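Local atomic coordinates of nitrogenase molybdenum-iron protein alpha chain (Clostridium pasteurianum, PDB entry 4WES), a protein that forms, together with the beta chain, the molybdenum-iron component of nitrogenase, which reduces dinitrogen to ammonium on an iron-sulfur-molybdenum cluster. Residues Arg227-Lys231 against Ile232-Val236; Asn267-Ala270 against Glu271-Thr275. All coordinates share one frame; numbering follows the deposited sequence.

Contact 1 (Arg227-Lys231 against Ile232-Val236)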
ATOM      1  N   ARG A 227       4.444  -0.131 -37.361  1.00 10.45           N
ATOM      2  CA  ARG A 227       4.141   1.297 -37.487  1.00 10.13           C
ATOM      3  C   ARG A 227       4.977   1.918 -38.600  1.00 11.34           C
ATOM      4  O   ARG A 227       4.456   2.666 -39.455  1.00 12.58           O
ATOM      5  CB  ARG A 227       4.452   1.984 -36.148  1.00 12.38           C
ATOM      6  CG  ARG A 227       4.139   3.468 -36.126  1.00 11.98           C
ATOM      7  CD  ARG A 227       4.526   4.117 -34.822  1.00 12.21           C
ATOM      8  NE  ARG A 227       5.959   4.140 -34.603  1.00 11.98           N
ATOM      9  CZ  ARG A 227       6.815   4.981 -35.182  1.00 11.97           C
ATOM     10  NH1 ARG A 227       6.367   5.931 -36.000  1.00 13.07           N
ATOM     11  NH2 ARG A 227       8.117   4.867 -34.984  1.00 12.00           N
ATOM     12  N   VAL A 228       6.271   1.624 -38.584  1.00 11.41           N
ATOM     13  CA  VAL A 228       7.187   2.195 -39.573  1.00 12.73           C
ATOM     14  C   VAL A 228       6.989   1.585 -40.950  1.00 11.81           C
ATOM     15  O   VAL A 228       6.974   2.293 -41.958  1.00 12.50           O
ATOM     16  CB  VAL A 228       8.664   2.094 -39.104  1.00 17.03           C
ATOM     17  CG1 VAL A 228       9.628   2.544 -40.148  1.00 21.43           C
ATOM     18  CG2 VAL A 228       8.809   2.973 -37.891  1.00 28.41           C
ATOM     19  N   LEU A 229       6.810   0.270 -41.018  1.00 11.44           N
ATOM     20  CA  LEU A 229       6.614  -0.393 -42.310  1.00 11.01           C
ATOM     21  C   LEU A 229       5.349   0.119 -42.980  1.00 11.53           C
ATOM     22  O   LEU A 229       5.337   0.367 -44.205  1.00 12.18           O
ATOM     23  CB  LEU A 229       6.547  -1.912 -42.113  1.00 11.08           C
ATOM     24  CG  LEU A 229       7.856  -2.561 -41.683  1.00 11.56           C
ATOM     25  CD1 LEU A 229       7.646  -4.020 -41.296  1.00 15.72           C
ATOM     26  CD2 LEU A 229       8.910  -2.415 -42.751  1.00 14.13           C
ATOM     27  N   GLU A 230       4.278   0.264 -42.210  1.00 11.77           N
ATOM     28  CA  GLU A 230       3.026   0.742 -42.780  1.00 12.94           C
ATOM     29  C   GLU A 230       3.131   2.218 -43.207  1.00 12.61           C
ATOM     30  O   GLU A 230       2.518   2.602 -44.233  1.00 14.31           O
ATOM     31  CB  GLU A 230       1.883   0.504 -41.778  1.00 13.57           C
ATOM     32  CG  GLU A 230       1.595  -0.992 -41.672  1.00 15.27           C
ATOM     33  CD  GLU A 230       0.660  -1.430 -40.550  1.00 18.17           C
ATOM     34  OE1 GLU A 230       0.247  -2.621 -40.600  1.00 22.02           O
ATOM     35  OE2 GLU A 230       0.288  -0.641 -39.643  1.00 23.75           O
ATOM     36  N   LYS A 231       3.896   3.038 -42.488  1.00 13.15           N
ATOM     37  CA  LYS A 231       4.122   4.422 -42.916  1.00 14.78           C
ATOM     38  C   LYS A 231       4.809   4.492 -44.290  1.00 13.68           C
ATOM     39  O   LYS A 231       4.487   5.364 -45.104  1.00 15.62           O
ATOM     40  CB  LYS A 231       5.019   5.177 -41.914  1.00 16.83           C
ATOM     41  CG  LYS A 231       4.356   5.824 -40.739  1.00 23.70           C
ATOM     42  CD  LYS A 231       5.410   6.429 -39.808  1.00 26.96           C
ATOM     43  CE  LYS A 231       5.975   7.700 -40.378  1.00 24.06           C
ATOM     44  NZ  LYS A 231       6.640   8.482 -39.300  1.00 22.26           N
ATOM     45  N   ILE A 232       5.721   3.566 -44.550  1.00 12.79           N
ATOM     46  CA  ILE A 232       6.419   3.558 -45.824  1.00 13.28           C
ATOM     47  C   ILE A 232       5.478   3.084 -46.943  1.00 14.60           C
ATOM     48  O   ILE A 232       5.608   3.524 -48.115  1.00 16.59           O
ATOM     49  CB  ILE A 232       7.673   2.688 -45.725  1.00 14.08           C
ATOM     50  CG1 ILE A 232       8.678   3.363 -44.784  1.00 14.59           C
ATOM     51  CG2 ILE A 232       8.262   2.464 -47.096  1.00 14.90           C
ATOM     52  CD1 ILE A 232       9.803   2.466 -44.331  1.00 15.44           C
ATOM     53  N   GLY A 233       4.551   2.191 -46.595  1.00 13.62           N
ATOM     54  CA  GLY A 233       3.567   1.716 -47.569  1.00 15.38           C
ATOM     55  C   GLY A 233       3.491   0.218 -47.738  1.00 13.70           C
ATOM     56  O   GLY A 233       2.733  -0.249 -48.600  1.00 15.84           O
ATOM     57  N   TYR A 234       4.226  -0.547 -46.956  1.00 12.69           N
ATOM     58  CA  TYR A 234       4.107  -1.996 -47.028  1.00 12.27           C
ATOM     59  C   TYR A 234       2.805  -2.478 -46.424  1.00 12.55           C
ATOM     60  O   TYR A 234       2.243  -1.844 -45.509  1.00 14.05           O
ATOM     61  CB  TYR A 234       5.266  -2.669 -46.285  1.00 12.24           C
ATOM     62  CG  TYR A 234       6.619  -2.390 -46.920  1.00 11.91           C
ATOM     63  CD1 TYR A 234       7.007  -3.032 -48.102  1.00 13.45           C
ATOM     64  CD2 TYR A 234       7.499  -1.476 -46.358  1.00 12.21           C
ATOM     65  CE1 TYR A 234       8.226  -2.781 -48.702  1.00 13.03           C
ATOM     66  CE2 TYR A 234       8.717  -1.211 -46.947  1.00 12.01           C
ATOM     67  CZ  TYR A 234       9.083  -1.850 -48.121  1.00 12.80           C
ATOM     68  OH  TYR A 234      10.290  -1.610 -48.712  1.00 14.33           O
ATOM     69  N   HIS A 235       2.352  -3.634 -46.888  1.00 12.09           N
ATOM     70  CA  HIS A 235       1.295  -4.353 -46.256  1.00 12.14           C
ATOM     71  C   HIS A 235       1.967  -5.441 -45.417  1.00 11.61           C
ATOM     72  O   HIS A 235       2.635  -6.313 -45.974  1.00 12.08           O
ATOM     73  CB  HIS A 235       0.363  -5.011 -47.283  1.00 15.45           C
ATOM     74  CG  HIS A 235      -0.665  -5.873 -46.639  1.00 17.30           C
ATOM     75  ND1 HIS A 235      -0.732  -7.241 -46.825  1.00 22.73           N
ATOM     76  CD2 HIS A 235      -1.655  -5.560 -45.779  1.00 20.31           C
ATOM     77  CE1 HIS A 235      -1.727  -7.731 -46.112  1.00 22.15           C
ATOM     78  NE2 HIS A 235      -2.307  -6.732 -45.472  1.00 30.27           N
ATOM     79  N   VAL A 236       1.769  -5.409 -44.096  1.00 10.57           N
ATOM     80  CA  VAL A 236       2.343  -6.426 -43.249  1.00 10.33           C
ATOM     81  C   VAL A 236       1.364  -7.593 -43.201  1.00 10.30           C
ATOM     82  O   VAL A 236       0.433  -7.623 -42.395  1.00 11.84           O
ATOM     83  CB  VAL A 236       2.734  -5.920 -41.849  1.00 10.93           C
ATOM     84  CG1 VAL A 236       3.431  -7.019 -41.074  1.00 11.36           C
ATOM     85  CG2 VAL A 236       3.610  -4.689 -41.952  1.00 12.61           C
TER
HETATM   86  O   HOH W   1      -0.274  -3.811 -42.954  1.00 18.79           O
HETATM   87  O   HOH W   2       0.800   0.815 -45.541  1.00 28.20           O
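Leu229 O takes two N-H groups at once, from Gly233 N at 3.1 Å and from Tyr234 N at 3.1 Å, the donors arriving from opposite faces of its carbonyl plane. Ile232 N keeps a regular helical bond to Val228 O and adds only a weak one to Leu229 O. Beyond Ile232 the chain turns at Gly233, whose positive phi of 125° makes it the C-prime residue of a Schellman motif; this ends helix 221-232 and turns the chain into strand 235-239 of a beta-alpha-beta unit. Two waters bridge the turn: one donates to Glu230 O and Tyr234 O, and the other donates to Glu230 OE1 while accepting from Val236 N at 2.8 Å. Extended beyond CG, the Glu230 chain carries its carboxylate out to that second water. Leu229 carries the apolar side of the turn: its CB lies 4.0 Å from Val236 CG2, the two side chains at about a right angle, and Leu229 CD2 sits 4.0 Å from Tyr234 CD2, while Leu229 O lies at the edge of the tyrosine ring. Lys231 NZ turns elsewhere, to salt bridges with Glu318 and Glu319, and Lys231 O accepts from Arg311.

Contact 2 (Asn267-Ala270 against Glu271-Thr275); sequences NYIA and EMMET
Asn267 and Glu271 stand side by side one helical turn apart, pointing the same way, with amide and carboxylate planes 82° apart; Asn267 O accepts from Glu271 N. Asn267 OD1 and Glu271 OE2 approach to 3.5 Å, and a water donates to Asn267 OD1 at 2.7 Å and, weakly, to Glu271 OE1. Arg378 binds both side chains, with a salt bridge to Glu271 OE2 and a hydrogen bond to Asn267 OD1, which probably eases the repulsion between the two oxygens; Asn267 ND2 turns back to His263 O. Tyr268 O accepts from Met272 N, and Tyr268 CB has Met272 CE 4.1 Å away: the methionine bends at chi3 (-77°) and brings its methyl back toward the backbone, 3.5 Å from Tyr268 O. Ile269 O accepts from Met273 N, and Ile269 CG2, anti to the backbone N, meets Met273 SD at 3.7 Å, the side chains running alongside. Ala270 O accepts from Glu274 N at 3.2 Å, while the Ala270 methyl packs on Val260 and Trp281 of the flanking strands. These four i to i+4 bonds follow a kink, where Tyr268 N and Ile269 N lack one and Asn190 takes Ile269 N, in helix 263-277, which begins just after cluster ligand Cys262 and is the helix of beta-alpha-beta unit 257-260, 263-277, 281-283.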
ATOM      1  N   ASN A 267      13.967 -20.094 -39.394  1.00  9.83           N
ATOM      2  CA  ASN A 267      14.604 -20.299 -40.690  1.00  9.92           C
ATOM      3  C   ASN A 267      14.050 -21.530 -41.409  1.00 10.24           C
ATOM      4  O   ASN A 267      14.080 -21.588 -42.639  1.00 10.88           O
ATOM      5  CB  ASN A 267      16.144 -20.349 -40.638  1.00 10.39           C
ATOM      6  CG  ASN A 267      16.715 -21.616 -40.016  1.00 10.76           C
ATOM      7  OD1 ASN A 267      17.221 -22.462 -40.754  1.00 13.56           O
ATOM      8  ND2 ASN A 267      16.659 -21.737 -38.697  1.00 11.08           N
ATOM      9  N   TYR A 268      13.560 -22.503 -40.643  1.00 10.18           N
ATOM     10  CA  TYR A 268      12.965 -23.706 -41.232  1.00 10.40           C
ATOM     11  C   TYR A 268      11.814 -23.305 -42.178  1.00 10.13           C
ATOM     12  O   TYR A 268      11.779 -23.701 -43.357  1.00 10.81           O
ATOM     13  CB  TYR A 268      12.429 -24.662 -40.161  1.00 10.25           C
ATOM     14  CG  TYR A 268      13.384 -24.857 -38.993  1.00  9.96           C
ATOM     15  CD1 TYR A 268      14.388 -25.813 -39.019  1.00 11.61           C
ATOM     16  CD2 TYR A 268      13.244 -24.090 -37.841  1.00 10.38           C
ATOM     17  CE1 TYR A 268      15.266 -25.946 -37.950  1.00 10.92           C
ATOM     18  CE2 TYR A 268      14.115 -24.221 -36.791  1.00 10.16           C
ATOM     19  CZ  TYR A 268      15.110 -25.160 -36.834  1.00 11.12           C
ATOM     20  OH  TYR A 268      15.985 -25.352 -35.766  1.00 11.10           O
ATOM     21  N   ILE A 269      10.884 -22.518 -41.653  1.00 10.09           N
ATOM     22  CA  ILE A 269       9.764 -21.968 -42.442  1.00  9.63           C
ATOM     23  C   ILE A 269      10.234 -21.045 -43.558  1.00  9.87           C
ATOM     24  O   ILE A 269       9.695 -21.100 -44.673  1.00 10.50           O
ATOM     25  CB  ILE A 269       8.722 -21.323 -41.519  1.00  9.48           C
ATOM     26  CG1 ILE A 269       7.818 -22.402 -40.926  1.00 10.29           C
ATOM     27  CG2 ILE A 269       7.880 -20.288 -42.241  1.00 10.10           C
ATOM     28  CD1 ILE A 269       7.007 -21.954 -39.742  1.00 11.65           C
ATOM     29  N   ALA A 270      11.245 -20.210 -43.306  1.00  9.73           N
ATOM     30  CA  ALA A 270      11.750 -19.353 -44.369  1.00 10.96           C
ATOM     31  C   ALA A 270      12.213 -20.178 -45.556  1.00 10.55           C
ATOM     32  O   ALA A 270      11.875 -19.900 -46.717  1.00 11.25           O
ATOM     33  CB  ALA A 270      12.862 -18.456 -43.875  1.00 10.99           C
ATOM     34  N   GLU A 271      12.999 -21.212 -45.281  1.00 10.52           N
ATOM     35  CA  GLU A 271      13.475 -22.111 -46.328  1.00 11.10           C
ATOM     36  C   GLU A 271      12.320 -22.804 -47.041  1.00 11.52           C
ATOM     37  O   GLU A 271      12.291 -22.884 -48.285  1.00 11.94           O
ATOM     38  CB  GLU A 271      14.391 -23.162 -45.728  1.00 12.04           C
ATOM     39  CG  GLU A 271      15.743 -22.712 -45.205  1.00 13.70           C
ATOM     40  CD  GLU A 271      16.530 -23.825 -44.495  1.00 15.39           C
ATOM     41  OE1 GLU A 271      16.010 -24.965 -44.356  1.00 16.74           O
ATOM     42  OE2 GLU A 271      17.673 -23.567 -44.073  1.00 17.45           O
ATOM     43  N   MET A 272      11.407 -23.367 -46.268  1.00 10.89           N
ATOM     44  CA  MET A 272      10.321 -24.148 -46.863  1.00 11.72           C
ATOM     45  C   MET A 272       9.369 -23.292 -47.675  1.00 11.66           C
ATOM     46  O   MET A 272       8.847 -23.747 -48.690  1.00 11.87           O
ATOM     47  CB  MET A 272       9.578 -24.976 -45.813  1.00 11.06           C
ATOM     48  CG  MET A 272      10.447 -26.082 -45.254  1.00 13.20           C
ATOM     49  SD  MET A 272       9.629 -27.226 -44.128  1.00 13.99           S
ATOM     50  CE  MET A 272       9.547 -26.235 -42.643  1.00 13.69           C
ATOM     51  N   MET A 273       9.117 -22.056 -47.245  1.00 11.13           N
ATOM     52  CA  MET A 273       8.270 -21.161 -48.024  1.00 11.78           C
ATOM     53  C   MET A 273       8.933 -20.796 -49.349  1.00 12.54           C
ATOM     54  O   MET A 273       8.258 -20.634 -50.370  1.00 12.71           O
ATOM     55  CB  MET A 273       7.881 -19.926 -47.231  1.00 10.87           C
ATOM     56  CG  MET A 273       6.916 -20.220 -46.114  1.00 11.53           C
ATOM     57  SD  MET A 273       6.329 -18.752 -45.246  1.00 11.67           S
ATOM     58  CE  MET A 273       5.173 -18.105 -46.445  1.00 13.49           C
ATOM     59  N   GLU A 274      10.254 -20.608 -49.340  1.00 11.70           N
ATOM     60  CA  GLU A 274      10.958 -20.367 -50.579  1.00 12.21           C
ATOM     61  C   GLU A 274      10.837 -21.580 -51.512  1.00 12.76           C
ATOM     62  O   GLU A 274      10.551 -21.430 -52.701  1.00 13.75           O
ATOM     63  CB  GLU A 274      12.431 -20.014 -50.354  1.00 13.71           C
ATOM     64  CG  GLU A 274      13.150 -19.635 -51.642  1.00 15.88           C
ATOM     65  CD  GLU A 274      14.531 -19.070 -51.472  1.00 20.60           C
ATOM     66  OE1 GLU A 274      14.972 -18.850 -50.334  1.00 19.08           O
ATOM     67  OE2 GLU A 274      15.189 -18.902 -52.503  1.00 31.23           O
ATOM     68  N   THR A 275      11.044 -22.799 -50.987  1.00 12.74           N
ATOM     69  CA  THR A 275      10.980 -23.981 -51.825  1.00 12.62           C
ATOM     70  C   THR A 275       9.566 -24.209 -52.382  1.00 13.24           C
ATOM     71  O   THR A 275       9.386 -24.529 -53.569  1.00 15.39           O
ATOM     72  CB  THR A 275      11.410 -25.196 -51.012  1.00 13.35           C
ATOM     73  OG1 THR A 275      12.754 -24.979 -50.570  1.00 14.37           O
ATOM     74  CG2 THR A 275      11.272 -26.460 -51.801  1.00 15.03           C
TER
HETATM   75  O   HOH W   3      16.539 -24.963 -41.481  1.00 28.96           O

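In the fold
Followed from the N terminus, the chain reaches strand 209-215, then helix 221-232 and strand 235-239; contact 1 closes the tight turn between the last two. Strand 257-260 follows, then helix 263-277 and strand 281-283; contact 2 closes no loop, being one turn inside the helix. The contacts come in series, neither nesting nor crossing, with centres 23 Å apart and nearest atoms about 12 Å apart. All four strands belong to one parallel sheet, in which 235-239 and 281-283 are the outermost within this chain. Contact 1 packs toward helices 289-303 and 306-334, away from the clusters, whereas contact 2 faces helix 182-196, where the Asn267 side chain lies about 9 Å from the iron-sulfur-molybdenum cluster.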